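Major capsid protein (Norovirus Hu/GI.7/TCH-060/USA/2003, PDB 4P25) forms the norovirus capsid, its protruding P domain binding histo-blood group antigens such as Lewis Y, probably for attachment to host cells. Local coordinates at residues Asn20-Ala25 with Pro102-Cys107; Lys70-Ala75 with Gly79-Glu84; Gly100-Asp103 with Asp108-Val111; Asn133-Pro138 with Ser142-Ser147. All blocks are in the same frame, centred on the assembly; numbering follows the deposited sequence.

Contact 1 of 4, residues Asn20-Ala25 with Pro102-Cys107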
loop_
_atom_site.group_PDB
_atom_site.type_symbol
_atom_site.label_atom_id
_atom_site.label_comp_id
_atom_site.label_asym_id
_atom_site.label_seq_id
_atom_site.Cartn_x
_atom_site.Cartn_y
_atom_site.Cartn_z
ATOM N N ASN A 20 0.748 1.344 7.784
ATOM C CA ASN A 20 -0.225 2.143 8.509
ATOM C C ASN A 20 -1.553 2.111 7.748
ATOM O O ASN A 20 -1.579 2.050 6.509
ATOM C CB ASN A 20 0.277 3.584 8.628
ATOM C CG ASN A 20 -0.380 4.345 9.765
ATOM O OD1 ASN A 20 -1.543 4.758 9.670
ATOM N ND2 ASN A 20 0.378 4.576 10.834
ATOM N N SER A 21 -2.652 2.149 8.492
ATOM C CA SER A 21 -3.975 2.109 7.887
ATOM C C SER A 21 -4.612 3.489 7.742
ATOM O O SER A 21 -5.725 3.601 7.223
ATOM C CB SER A 21 -4.883 1.197 8.703
ATOM O OG SER A 21 -4.908 1.582 10.072
ATOM N N ARG A 22 -3.915 4.534 8.188
ATOM C CA ARG A 22 -4.438 5.904 8.106
ATOM C C ARG A 22 -3.619 6.836 7.209
ATOM O O ARG A 22 -4.124 7.858 6.742
ATOM C CB ARG A 22 -4.624 6.516 9.504
ATOM C CG ARG A 22 -5.735 5.835 10.317
ATOM C CD ARG A 22 -5.868 6.434 11.721
ATOM N NE ARG A 22 -6.485 7.759 11.704
ATOM C CZ ARG A 22 -6.050 8.808 12.399
ATOM N NH1 ARG A 22 -4.979 8.711 13.179
ATOM N NH2 ARG A 22 -6.695 9.963 12.317
ATOM N N VAL A 23 -2.361 6.480 6.964
ATOM C CA VAL A 23 -1.527 7.183 5.990
ATOM C C VAL A 23 -0.716 6.156 5.208
ATOM O O VAL A 23 -0.486 5.049 5.703
ATOM C CB VAL A 23 -0.570 8.223 6.652
ATOM C CG1 VAL A 23 -1.337 9.461 7.124
ATOM C CG2 VAL A 23 0.248 7.584 7.781
ATOM N N PRO A 24 -0.292 6.501 3.981
ATOM C CA PRO A 24 0.524 5.583 3.176
ATOM C C PRO A 24 1.973 5.565 3.656
ATOM O O PRO A 24 2.832 6.280 3.134
ATOM C CB PRO A 24 0.414 6.165 1.762
ATOM C CG PRO A 24 0.137 7.615 1.968
ATOM C CD PRO A 24 -0.678 7.709 3.230
ATOM N N ALA A 25 2.224 4.743 4.665
ATOM C CA ALA A 25 3.518 4.693 5.326
ATOM C C ALA A 25 3.640 3.345 6.005
ATOM O O ALA A 25 2.643 2.647 6.199
ATOM C CB ALA A 25 3.630 5.813 6.359
ATOM N N PRO A 102 -9.115 10.182 3.434
ATOM C CA PRO A 102 -8.306 10.387 4.648
ATOM C C PRO A 102 -9.147 10.741 5.871
ATOM O O PRO A 102 -10.232 11.321 5.734
ATOM C CB PRO A 102 -7.406 11.575 4.279
ATOM C CG PRO A 102 -7.379 11.600 2.769
ATOM C CD PRO A 102 -8.733 11.099 2.342
ATOM N N ASP A 103 -8.644 10.394 7.053
ATOM C CA ASP A 103 -9.358 10.673 8.299
ATOM C C ASP A 103 -8.504 11.414 9.322
ATOM O O ASP A 103 -8.717 11.299 10.532
ATOM C CB ASP A 103 -9.953 9.388 8.901
ATOM C CG ASP A 103 -8.913 8.520 9.607
ATOM O OD1 ASP A 103 -7.706 8.655 9.323
ATOM O OD2 ASP A 103 -9.315 7.685 10.443
ATOM N N ILE A 104 -7.537 12.185 8.838
ATOM C CA ILE A 104 -6.707 12.986 9.732
ATOM C C ILE A 104 -7.436 14.305 9.989
ATOM O O ILE A 104 -7.495 15.178 9.122
ATOM C CB ILE A 104 -5.304 13.236 9.135
ATOM C CG1 ILE A 104 -4.756 11.955 8.485
ATOM C CG2 ILE A 104 -4.352 13.772 10.194
ATOM C CD1 ILE A 104 -4.619 10.766 9.430
ATOM N N GLY A 105 -8.008 14.441 11.179
ATOM C CA GLY A 105 -8.910 15.548 11.440
ATOM C C GLY A 105 -8.269 16.871 11.799
ATOM O O GLY A 105 -7.106 16.927 12.200
ATOM N N ALA A 106 -9.046 17.938 11.628
ATOM C CA ALA A 106 -8.714 19.272 12.130
ATOM C C ALA A 106 -7.354 19.790 11.684
ATOM O O ALA A 106 -6.541 20.218 12.504
ATOM C CB ALA A 106 -8.844 19.322 13.651
ATOM N N CYS A 107 -7.122 19.746 10.379
ATOM C CA CYS A 107 -5.883 20.245 9.802
ATOM C C CYS A 107 -6.084 20.480 8.315
ATOM O O CYS A 107 -7.050 19.989 7.724
ATOM C CB CYS A 107 -4.725 19.265 10.041
ATOM S SG CYS A 107 -4.970 17.580 9.385
HETATM O O HOH W 1 -6.684 8.196 6.912
#

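Contact 2 of 4, residues Lys70-Ala75 with Gly79-Glu84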
loop_
_atom_site.group_PDB
_atom_site.type_symbol
_atom_site.label_atom_id
_atom_site.label_comp_id
_atom_site.label_asym_id
_atom_site.label_seq_id
_atom_site.Cartn_x
_atom_site.Cartn_y
_atom_site.Cartn_z
ATOM N N LYS A 70 -13.849 14.825 -9.640
ATOM C CA LYS A 70 -13.849 15.683 -10.814
ATOM C C LYS A 70 -13.848 17.149 -10.420
ATOM O O LYS A 70 -14.660 17.587 -9.604
ATOM C CB LYS A 70 -15.045 15.354 -11.700
ATOM C CG LYS A 70 -14.914 13.981 -12.320
ATOM C CD LYS A 70 -16.191 13.495 -12.970
ATOM C CE LYS A 70 -15.940 12.156 -13.635
ATOM N NZ LYS A 70 -15.185 11.226 -12.744
ATOM N N VAL A 71 -12.926 17.901 -11.009
ATOM C CA VAL A 71 -12.795 19.324 -10.722
ATOM C C VAL A 71 -14.012 20.090 -11.227
ATOM O O VAL A 71 -14.466 19.874 -12.352
ATOM C CB VAL A 71 -11.513 19.897 -11.362
ATOM C CG1 VAL A 71 -11.437 21.418 -11.187
ATOM C CG2 VAL A 71 -10.286 19.219 -10.770
ATOM N N PHE A 72 -14.545 20.964 -10.377
ATOM C CA PHE A 72 -15.638 21.851 -10.767
ATOM C C PHE A 72 -15.390 23.272 -10.253
ATOM O O PHE A 72 -14.530 23.490 -9.400
ATOM C CB PHE A 72 -16.999 21.309 -10.292
ATOM C CG PHE A 72 -17.227 21.418 -8.804
ATOM C CD1 PHE A 72 -16.726 20.457 -7.936
ATOM C CD2 PHE A 72 -17.961 22.468 -8.278
ATOM C CE1 PHE A 72 -16.945 20.556 -6.567
ATOM C CE2 PHE A 72 -18.182 22.570 -6.915
ATOM C CZ PHE A 72 -17.673 21.618 -6.059
ATOM N N SER A 73 -16.133 24.232 -10.790
ATOM C CA SER A 73 -15.955 25.631 -10.416
ATOM C C SER A 73 -16.826 26.002 -9.221
ATOM O O SER A 73 -18.027 25.726 -9.209
ATOM C CB SER A 73 -16.299 26.549 -11.591
ATOM O OG SER A 73 -15.468 26.299 -12.710
ATOM N N THR A 74 -16.215 26.624 -8.217
ATOM C CA THR A 74 -16.962 27.133 -7.074
ATOM C C THR A 74 -16.954 28.655 -7.108
ATOM O O THR A 74 -16.370 29.258 -8.012
ATOM C CB THR A 74 -16.347 26.665 -5.753
ATOM O OG1 THR A 74 -15.079 27.306 -5.566
ATOM C CG2 THR A 74 -16.141 25.159 -5.771
ATOM N N ALA A 75 -17.585 29.273 -6.114
ATOM C CA ALA A 75 -17.684 30.725 -6.050
ATOM C C ALA A 75 -16.319 31.408 -5.978
ATOM O O ALA A 75 -16.142 32.513 -6.489
ATOM C CB ALA A 75 -18.550 31.149 -4.864
ATOM N N GLY A 79 -13.246 23.038 -6.814
ATOM C CA GLY A 79 -13.569 21.992 -5.861
ATOM C C GLY A 79 -13.524 20.643 -6.549
ATOM O O GLY A 79 -13.339 20.576 -7.767
ATOM N N LEU A 80 -13.674 19.571 -5.778
ATOM C CA LEU A 80 -13.786 18.225 -6.341
ATOM C C LEU A 80 -15.150 17.631 -6.046
ATOM O O LEU A 80 -15.598 17.630 -4.895
ATOM C CB LEU A 80 -12.729 17.286 -5.744
ATOM C CG LEU A 80 -11.267 17.352 -6.163
ATOM C CD1 LEU A 80 -10.527 16.174 -5.531
ATOM C CD2 LEU A 80 -11.118 17.328 -7.678
ATOM N N ASN A 81 -15.809 17.128 -7.088
ATOM C CA ASN A 81 -16.974 16.282 -6.909
ATOM C C ASN A 81 -16.453 14.864 -6.796
ATOM O O ASN A 81 -15.964 14.290 -7.771
ATOM C CB ASN A 81 -17.946 16.409 -8.083
ATOM C CG ASN A 81 -18.760 17.693 -8.042
ATOM O OD1 ASN A 81 -18.910 18.376 -9.054
ATOM N ND2 ASN A 81 -19.292 18.021 -6.870
ATOM N N LEU A 82 -16.539 14.309 -5.597
ATOM C CA LEU A 82 -15.849 13.058 -5.281
ATOM C C LEU A 82 -16.430 11.833 -5.985
ATOM O O LEU A 82 -17.633 11.750 -6.222
ATOM C CB LEU A 82 -15.841 12.825 -3.769
ATOM C CG LEU A 82 -15.155 13.897 -2.916
ATOM C CD1 LEU A 82 -15.273 13.583 -1.424
ATOM C CD2 LEU A 82 -13.693 14.065 -3.334
ATOM N N THR A 83 -15.551 10.895 -6.333
ATOM C CA THR A 83 -15.962 9.557 -6.739
ATOM C C THR A 83 -15.242 8.548 -5.853
ATOM O O THR A 83 -14.384 8.925 -5.056
ATOM C CB THR A 83 -15.598 9.259 -8.211
ATOM O OG1 THR A 83 -14.172 9.266 -8.373
ATOM C CG2 THR A 83 -16.226 10.294 -9.145
ATOM N N GLU A 84 -15.575 7.268 -5.991
ATOM C CA GLU A 84 -14.756 6.235 -5.378
ATOM C C GLU A 84 -13.410 6.221 -6.108
ATOM O O GLU A 84 -13.288 6.758 -7.218
ATOM C CB GLU A 84 -15.447 4.868 -5.454
ATOM C CG GLU A 84 -16.816 4.819 -4.770
ATOM C CD GLU A 84 -16.742 4.908 -3.248
ATOM O OE1 GLU A 84 -15.637 4.750 -2.678
ATOM O OE2 GLU A 84 -17.802 5.143 -2.618
HETATM O O HOH W 2 -13.484 11.110 -10.637
#

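Contact 3 of 4, residues Gly100-Asp103 with Asp108-Val111. With GAL (beta-D-galactopyranose), chain E; FUC (alpha-L-fucopyranose), chain B.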
loop_
_atom_site.group_PDB
_atom_site.type_symbol
_atom_site.label_atom_id
_atom_site.label_comp_id
_atom_site.label_asym_id
_atom_site.label_seq_id
_atom_site.Cartn_x
_atom_site.Cartn_y
_atom_site.Cartn_z
ATOM N N GLY A 100 -11.485 4.826 1.657
ATOM C CA GLY A 100 -10.097 5.239 1.639
ATOM C C GLY A 100 -9.871 6.722 1.898
ATOM O O GLY A 100 -8.732 7.142 2.081
ATOM N N PHE A 101 -10.939 7.515 1.914
ATOM C CA PHE A 101 -10.828 8.951 2.149
ATOM C C PHE A 101 -10.043 9.207 3.440
ATOM O O PHE A 101 -10.266 8.513 4.438
ATOM C CB PHE A 101 -12.234 9.565 2.240
ATOM C CG PHE A 101 -12.260 11.060 2.073
ATOM C CD1 PHE A 101 -12.207 11.620 0.808
ATOM C CD2 PHE A 101 -12.352 11.896 3.174
ATOM C CE1 PHE A 101 -12.237 13.001 0.639
ATOM C CE2 PHE A 101 -12.383 13.278 3.015
ATOM C CZ PHE A 101 -12.327 13.828 1.745
ATOM N N PRO A 102 -9.115 10.182 3.434
ATOM C CA PRO A 102 -8.306 10.387 4.648
ATOM C C PRO A 102 -9.147 10.741 5.871
ATOM O O PRO A 102 -10.232 11.321 5.734
ATOM C CB PRO A 102 -7.406 11.575 4.279
ATOM C CG PRO A 102 -7.379 11.600 2.769
ATOM C CD PRO A 102 -8.733 11.099 2.342
ATOM N N ASP A 103 -8.644 10.394 7.053
ATOM C CA ASP A 103 -9.358 10.673 8.299
ATOM C C ASP A 103 -8.504 11.414 9.322
ATOM O O ASP A 103 -8.717 11.299 10.532
ATOM C CB ASP A 103 -9.953 9.388 8.901
ATOM C CG ASP A 103 -8.913 8.520 9.607
ATOM O OD1 ASP A 103 -7.706 8.655 9.323
ATOM O OD2 ASP A 103 -9.315 7.685 10.443
ATOM N N ASP A 108 -5.188 21.254 7.715
ATOM C CA ASP A 108 -5.144 21.350 6.267
ATOM C C ASP A 108 -4.526 20.086 5.689
ATOM O O ASP A 108 -3.597 19.510 6.268
ATOM C CB ASP A 108 -4.320 22.557 5.826
ATOM C CG ASP A 108 -5.112 23.853 5.830
ATOM O OD1 ASP A 108 -6.154 23.946 6.517
ATOM O OD2 ASP A 108 -4.662 24.794 5.143
ATOM N N TRP A 109 -5.050 19.653 4.549
ATOM C CA TRP A 109 -4.465 18.561 3.792
ATOM C C TRP A 109 -3.789 19.095 2.546
ATOM O O TRP A 109 -4.214 20.098 1.980
ATOM C CB TRP A 109 -5.538 17.563 3.358
ATOM C CG TRP A 109 -6.190 16.826 4.471
ATOM C CD1 TRP A 109 -5.803 16.787 5.780
ATOM C CD2 TRP A 109 -7.354 16.005 4.369
ATOM N NE1 TRP A 109 -6.665 15.988 6.500
ATOM C CE2 TRP A 109 -7.628 15.498 5.654
ATOM C CE3 TRP A 109 -8.200 15.652 3.309
ATOM C CZ2 TRP A 109 -8.709 14.653 5.910
ATOM C CZ3 TRP A 109 -9.272 14.815 3.562
ATOM C CH2 TRP A 109 -9.522 14.328 4.852
ATOM N N HIS A 110 -2.740 18.407 2.117
ATOM C CA HIS A 110 -2.083 18.718 0.864
ATOM C C HIS A 110 -1.966 17.416 0.100
ATOM O O HIS A 110 -1.241 16.505 0.498
ATOM C CB HIS A 110 -0.741 19.378 1.149
ATOM C CG HIS A 110 -0.865 20.558 2.062
ATOM N ND1 HIS A 110 -0.615 20.481 3.416
ATOM C CD2 HIS A 110 -1.149 21.859 1.806
ATOM C CE1 HIS A 110 -0.769 21.677 3.958
ATOM N NE2 HIS A 110 -1.092 22.530 3.002
ATOM N N VAL A 111 -2.733 17.329 -0.985
ATOM C CA VAL A 111 -3.001 16.067 -1.663
ATOM C C VAL A 111 -2.425 16.134 -3.060
ATOM O O VAL A 111 -2.744 17.049 -3.824
ATOM C CB VAL A 111 -4.526 15.836 -1.764
ATOM C CG1 VAL A 111 -4.828 14.471 -2.376
ATOM C CG2 VAL A 111 -5.188 15.971 -0.391
HETATM C C1 GAL E . -0.026 28.072 5.356
HETATM C C2 GAL E . -0.339 26.713 4.752
HETATM C C3 GAL E . -1.780 26.339 5.060
HETATM C C4 GAL E . -2.014 26.420 6.560
HETATM C C5 GAL E . -1.609 27.795 7.064
HETATM C C6 GAL E . -1.838 27.874 8.574
HETATM O O2 GAL E . -0.152 26.766 3.329
HETATM O O3 GAL E . -2.036 25.001 4.607
HETATM O O4 GAL E . -1.231 25.417 7.222
HETATM O O5 GAL E . -0.220 28.019 6.777
HETATM O O6 GAL E . -1.787 29.240 8.994
HETATM C C1 FUC B . 0.584 25.611 2.899
HETATM C C2 FUC B . 0.477 25.475 1.389
HETATM C C3 FUC B . 1.061 26.711 0.726
HETATM C C4 FUC B . 2.477 26.937 1.231
HETATM C C5 FUC B . 2.473 26.991 2.750
HETATM C C6 FUC B . 3.899 27.210 3.256
HETATM O O2 FUC B . -0.901 25.338 1.017
HETATM O O3 FUC B . 1.083 26.526 -0.697
HETATM O O4 FUC B . 3.319 25.860 0.792
HETATM O O5 FUC B . 1.962 25.756 3.271
#

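Contact 4 of 4, residues Asn133-Pro138 with Ser142-Ser147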
loop_
_atom_site.group_PDB
_atom_site.type_symbol
_atom_site.label_atom_id
_atom_site.label_comp_id
_atom_site.label_asym_id
_atom_site.label_seq_id
_atom_site.Cartn_x
_atom_site.Cartn_y
_atom_site.Cartn_z
ATOM N N ASN A 133 -12.993 23.331 6.548
ATOM C CA ASN A 133 -13.966 24.342 6.941
ATOM C C ASN A 133 -15.344 24.011 6.360
ATOM O O ASN A 133 -15.607 22.858 6.025
ATOM C CB ASN A 133 -13.485 25.749 6.563
ATOM C CG ASN A 133 -12.987 25.837 5.130
ATOM O OD1 ASN A 133 -13.200 24.930 4.327
ATOM N ND2 ASN A 133 -12.328 26.946 4.800
ATOM N N ALA A 134 -16.230 24.993 6.252
ATOM C CA ALA A 134 -17.616 24.700 5.864
ATOM C C ALA A 134 -17.817 23.948 4.531
ATOM O O ALA A 134 -18.641 23.035 4.467
ATOM C CB ALA A 134 -18.492 25.966 5.927
ATOM N N PRO A 135 -17.072 24.317 3.469
ATOM C CA PRO A 135 -17.260 23.570 2.217
ATOM C C PRO A 135 -16.672 22.154 2.210
ATOM O O PRO A 135 -16.811 21.449 1.207
ATOM C CB PRO A 135 -16.538 24.443 1.182
ATOM C CG PRO A 135 -16.519 25.806 1.786
ATOM C CD PRO A 135 -16.310 25.559 3.243
ATOM N N PHE A 136 -16.023 21.751 3.300
ATOM C CA PHE A 136 -15.501 20.395 3.431
ATOM C C PHE A 136 -16.674 19.480 3.768
ATOM O O PHE A 136 -17.086 19.372 4.926
ATOM C CB PHE A 136 -14.417 20.358 4.518
ATOM C CG PHE A 136 -13.718 19.024 4.676
ATOM C CD1 PHE A 136 -12.668 18.662 3.837
ATOM C CD2 PHE A 136 -14.081 18.162 5.695
ATOM C CE1 PHE A 136 -12.011 17.446 4.006
ATOM C CE2 PHE A 136 -13.431 16.952 5.872
ATOM C CZ PHE A 136 -12.396 16.592 5.021
ATOM N N ALA A 137 -17.219 18.842 2.736
ATOM C CA ALA A 137 -18.420 18.019 2.882
ATOM C C ALA A 137 -18.243 16.634 2.272
ATOM O O ALA A 137 -18.974 16.260 1.352
ATOM C CB ALA A 137 -19.614 18.724 2.235
ATOM N N PRO A 138 -17.283 15.853 2.787
ATOM C CA PRO A 138 -17.027 14.571 2.114
ATOM C C PRO A 138 -18.191 13.571 2.159
ATOM O O PRO A 138 -18.315 12.775 1.228
ATOM C CB PRO A 138 -15.789 14.031 2.837
ATOM C CG PRO A 138 -15.769 14.731 4.153
ATOM C CD PRO A 138 -16.360 16.086 3.915
ATOM N N SER A 142 -18.391 16.322 -1.752
ATOM C CA SER A 142 -17.636 17.430 -2.323
ATOM C C SER A 142 -16.717 18.099 -1.313
ATOM O O SER A 142 -17.043 18.212 -0.127
ATOM C CB SER A 142 -18.565 18.464 -2.967
ATOM O OG SER A 142 -19.343 19.134 -1.996
ATOM N N ILE A 143 -15.556 18.527 -1.798
ATOM C CA ILE A 143 -14.648 19.350 -1.013
ATOM C C ILE A 143 -14.154 20.475 -1.900
ATOM O O ILE A 143 -14.278 20.408 -3.126
ATOM C CB ILE A 143 -13.436 18.547 -0.486
ATOM C CG1 ILE A 143 -12.610 17.986 -1.650
ATOM C CG2 ILE A 143 -13.888 17.449 0.475
ATOM C CD1 ILE A 143 -11.386 17.206 -1.213
ATOM N N GLU A 144 -13.611 21.521 -1.293
ATOM C CA GLU A 144 -12.997 22.583 -2.071
ATOM C C GLU A 144 -11.490 22.579 -1.859
ATOM O O GLU A 144 -10.993 21.982 -0.908
ATOM C CB GLU A 144 -13.618 23.942 -1.738
ATOM C CG GLU A 144 -15.114 23.979 -2.070
ATOM C CD GLU A 144 -15.713 25.379 -2.082
ATOM O OE1 GLU A 144 -14.971 26.362 -1.885
ATOM O OE2 GLU A 144 -16.940 25.483 -2.292
ATOM N N PHE A 145 -10.766 23.215 -2.773
ATOM C CA PHE A 145 -9.315 23.303 -2.657
ATOM C C PHE A 145 -8.785 24.561 -3.323
ATOM O O PHE A 145 -9.471 25.195 -4.133
ATOM C CB PHE A 145 -8.625 22.060 -3.262
ATOM C CG PHE A 145 -8.789 21.931 -4.759
ATOM C CD1 PHE A 145 -7.930 22.586 -5.630
ATOM C CD2 PHE A 145 -9.798 21.139 -5.295
ATOM C CE1 PHE A 145 -8.085 22.474 -7.012
ATOM C CE2 PHE A 145 -9.955 21.018 -6.670
ATOM C CZ PHE A 145 -9.094 21.684 -7.528
ATOM N N THR A 146 -7.562 24.923 -2.967
ATOM C CA THR A 146 -6.798 25.881 -3.742
ATOM C C THR A 146 -5.585 25.122 -4.256
ATOM O O THR A 146 -5.196 24.102 -3.671
ATOM C CB THR A 146 -6.364 27.110 -2.906
ATOM O OG1 THR A 146 -5.600 26.686 -1.771
ATOM C CG2 THR A 146 -7.583 27.899 -2.430
ATOM N N SER A 147 -5.007 25.590 -5.355
ATOM C CA SER A 147 -3.841 24.939 -5.938
ATOM C C SER A 147 -3.010 25.942 -6.714
ATOM O O SER A 147 -3.548 26.837 -7.365
ATOM C CB SER A 147 -4.267 23.807 -6.876
ATOM O OG SER A 147 -3.134 23.189 -7.469
HETATM O O HOH W 3 -18.339 21.430 -0.878
#

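Contact 1 of 4, residues Asn20-Ala25 with Pro102-Cys107
Arg-22 meets Asp-103 side-on in a buried salt bridge between two irregular loops of the norovirus P domain, one holding an Asx turn that ends at Arg-22, the other leading into strand 108-115. The two side chains run at about a right angle to each other, and the guanidinium and carboxylate planes are turned 71° apart. NE of Arg-22 lies 2.8 Å from OD1 of Asp-103 and 3.1 Å from OD2, so one N-H is shared by both oxygens on their syn sides; the bond to OD2 is the straighter, at 159°. The arginine chain bends at chi3 (73°), which swings NH2 round to the backbone O of Asp-103 at 3.0 Å. That oxygen lies in the guanidinium plane, although the nitrogen stands above the carbonyl plane. CD1 of Ile-104 sits over one face of the guanidinium, toward its rim, 3.6 Å from NH2 of Arg-22, and also touches CG1 of Val-23. NH1 of Arg-22 is held by the carbonyls of Pro-173 and Pro-220, while OD2 of Asp-103 also accepts from the backbone N of Gln-43 and Asn-44, so both buried charges have several partners. OD1 of Asn-20 accepts from the backbone N of Arg-22 at 2.8 Å. A water between the two backbones donates to O of Arg-22 (2.6 Å) and accepts from N of Asp-103 (2.9 Å).

Contact 2 of 4, residues Lys70-Ala75 with Gly79-Glu84
Lys-70 and Asn-81 face each other as a hydrogen-bonded pair in the antiparallel beta hairpin of strands 66-73 and 78-83. Four backbone bonds join the segments. N of Lys-70 reaches O of Asn-81 at 2.9 Å, and N of Asn-81 returns to O of Lys-70 at 2.8 Å; Phe-72 and Gly-79 form the second such pair. Between them Val-71 and Leu-80 are a non-hydrogen-bonded pair, where CA of Val-71 comes within 3.3 Å of O of Gly-79 in a CA-H...O contact.

The aromatic contacts centre on Phe-72. With chi1 at 72°, CG stands between the backbone N and the carbonyl carbon, and the ring leans across the neighbouring strand. Gly-79 offers its CA to one face in an off-centre CH-pi contact, 4.2 Å from the ring centroid. The amide of Asn-81 is nearly parallel to the ring, 8° between planes, with OD1 3.2 Å from CD1 of Phe-72.

Apolar contact on the other face is made by CG2 of Val-71 and CD2 of Leu-80, 3.7 Å apart. A water bridges the more distant polar ends, accepting from NZ of Lys-70 at 2.7 Å and donating to OG1 of Thr-83.

The chemistry implies a hairpin fixed mainly by its backbone: the aliphatic pair lies on one face, while the Phe-72 face carries amide and ammonium groups and meets water.

Contact 3 of 4, residues Gly100-Asp103 with Asp108-Val111
Pro-102 lies flat against the indole of Trp-109, its CB 3.8 Å from the centroid of the six-membered ring and 20° off the ring normal, a CH-pi contact over the face. The same proline puts its backbone O 3.2 Å from CH2 of Trp-109. Phe-101 comes to the rim of the indole instead: its CE2 lies in the plane of the tryptophan, 3.5 Å from CZ3, and the two ring planes meet at 57°. CG of Trp-109 stands anti to its carbonyl carbon (chi1 -66°), sending the indole out of strand 108-115 to Pro-102.

Further out, NE1 of Trp-109 is hydrogen-bonded to O of Ile-104, which fixes the rotation of the indole, and Phe-136 packs edge-to-face with it. The neighbours of the tryptophan along the strand turn to the sugar. Asp-108 accepts through OD2 from O3 of the galactose at 2.7 Å, and NE2 of His-110 donates to the same hydroxyl at 3.1 Å, so O3 is both donor and acceptor. Lys-131 pairs with OD1 of Asp-108, and the ring of Trp-161 stacks on His-110; both probably help to position the sugar-binding groups.

A strand with its tryptophan in the hydrophobic interior and the flanking acid and imidazole on the glycan belongs to the histo-blood group antigen site of the genogroup I norovirus P domain.

Contact 4 of 4, residues Asn133-Pro138 with Ser142-Ser147
Ala-137 and Ser-142 make a single antiparallel bridge, a hydrogen-bonded pair with CA atoms 5.3 Å apart, where the preceding loop folds back on strand 142-144, the last in a six-stranded antiparallel sheet of the P domain. N of Ala-137 donates to O of Ser-142 at 2.9 Å, nearly along the C=O axis; the return bond, N of Ser-142 to O of Ala-137, is longer at 3.2 Å and approaches from above the carbonyl plane. A type I turn from Asn-133 to Phe-136 leads the chain into this bridge.

Phe-136 and Ile-143 lie side by side and point the same way, with CD1 of the phenylalanine 3.8 Å from CG2 of the isoleucine. Chi1 of Ile-143, 61°, sets CG2 anti to the carbonyl carbon, on the side of the ring. CD of Pro-138 lies over one face of the same ring, toward its rim, and Phe-136 also touches Val-130 of strand 125-130.

On the more open side, Pro-135 meets the extended Glu-144: CB of the proline is 3.5 Å from CD of the carboxylate, a contact without a hydrogen bond. Nearby, a water donates to O of Pro-135 at 2.6 Å and lies 2.7 Å from OG of Ser-142.

Contacts 1 and 3 are buried and share Pro-102 and Asp-103; contacts 2 and 4 are only partly buried and lie farther from the chain's centre. Their chemistry follows: an interior ion pair in contact 1, aromatic and proline packing in contact 3, a ladder of backbone bonds in contact 2 and a single bridge in contact 4. Contacts 2 and 4 adjoin in one sheet, where N of Leu-80 lies 2.8 Å from O of Ile-143, a probable hydrogen bond. Phe-101 ties three contacts together, touching Leu-82 of contact 2 and Phe-136 and Pro-138 of contact 4. Contact 3 alone has segments that hold glycan-pocket residues, while contact 1 ties the loop before strand 108-115 to the loop before strand 29-31.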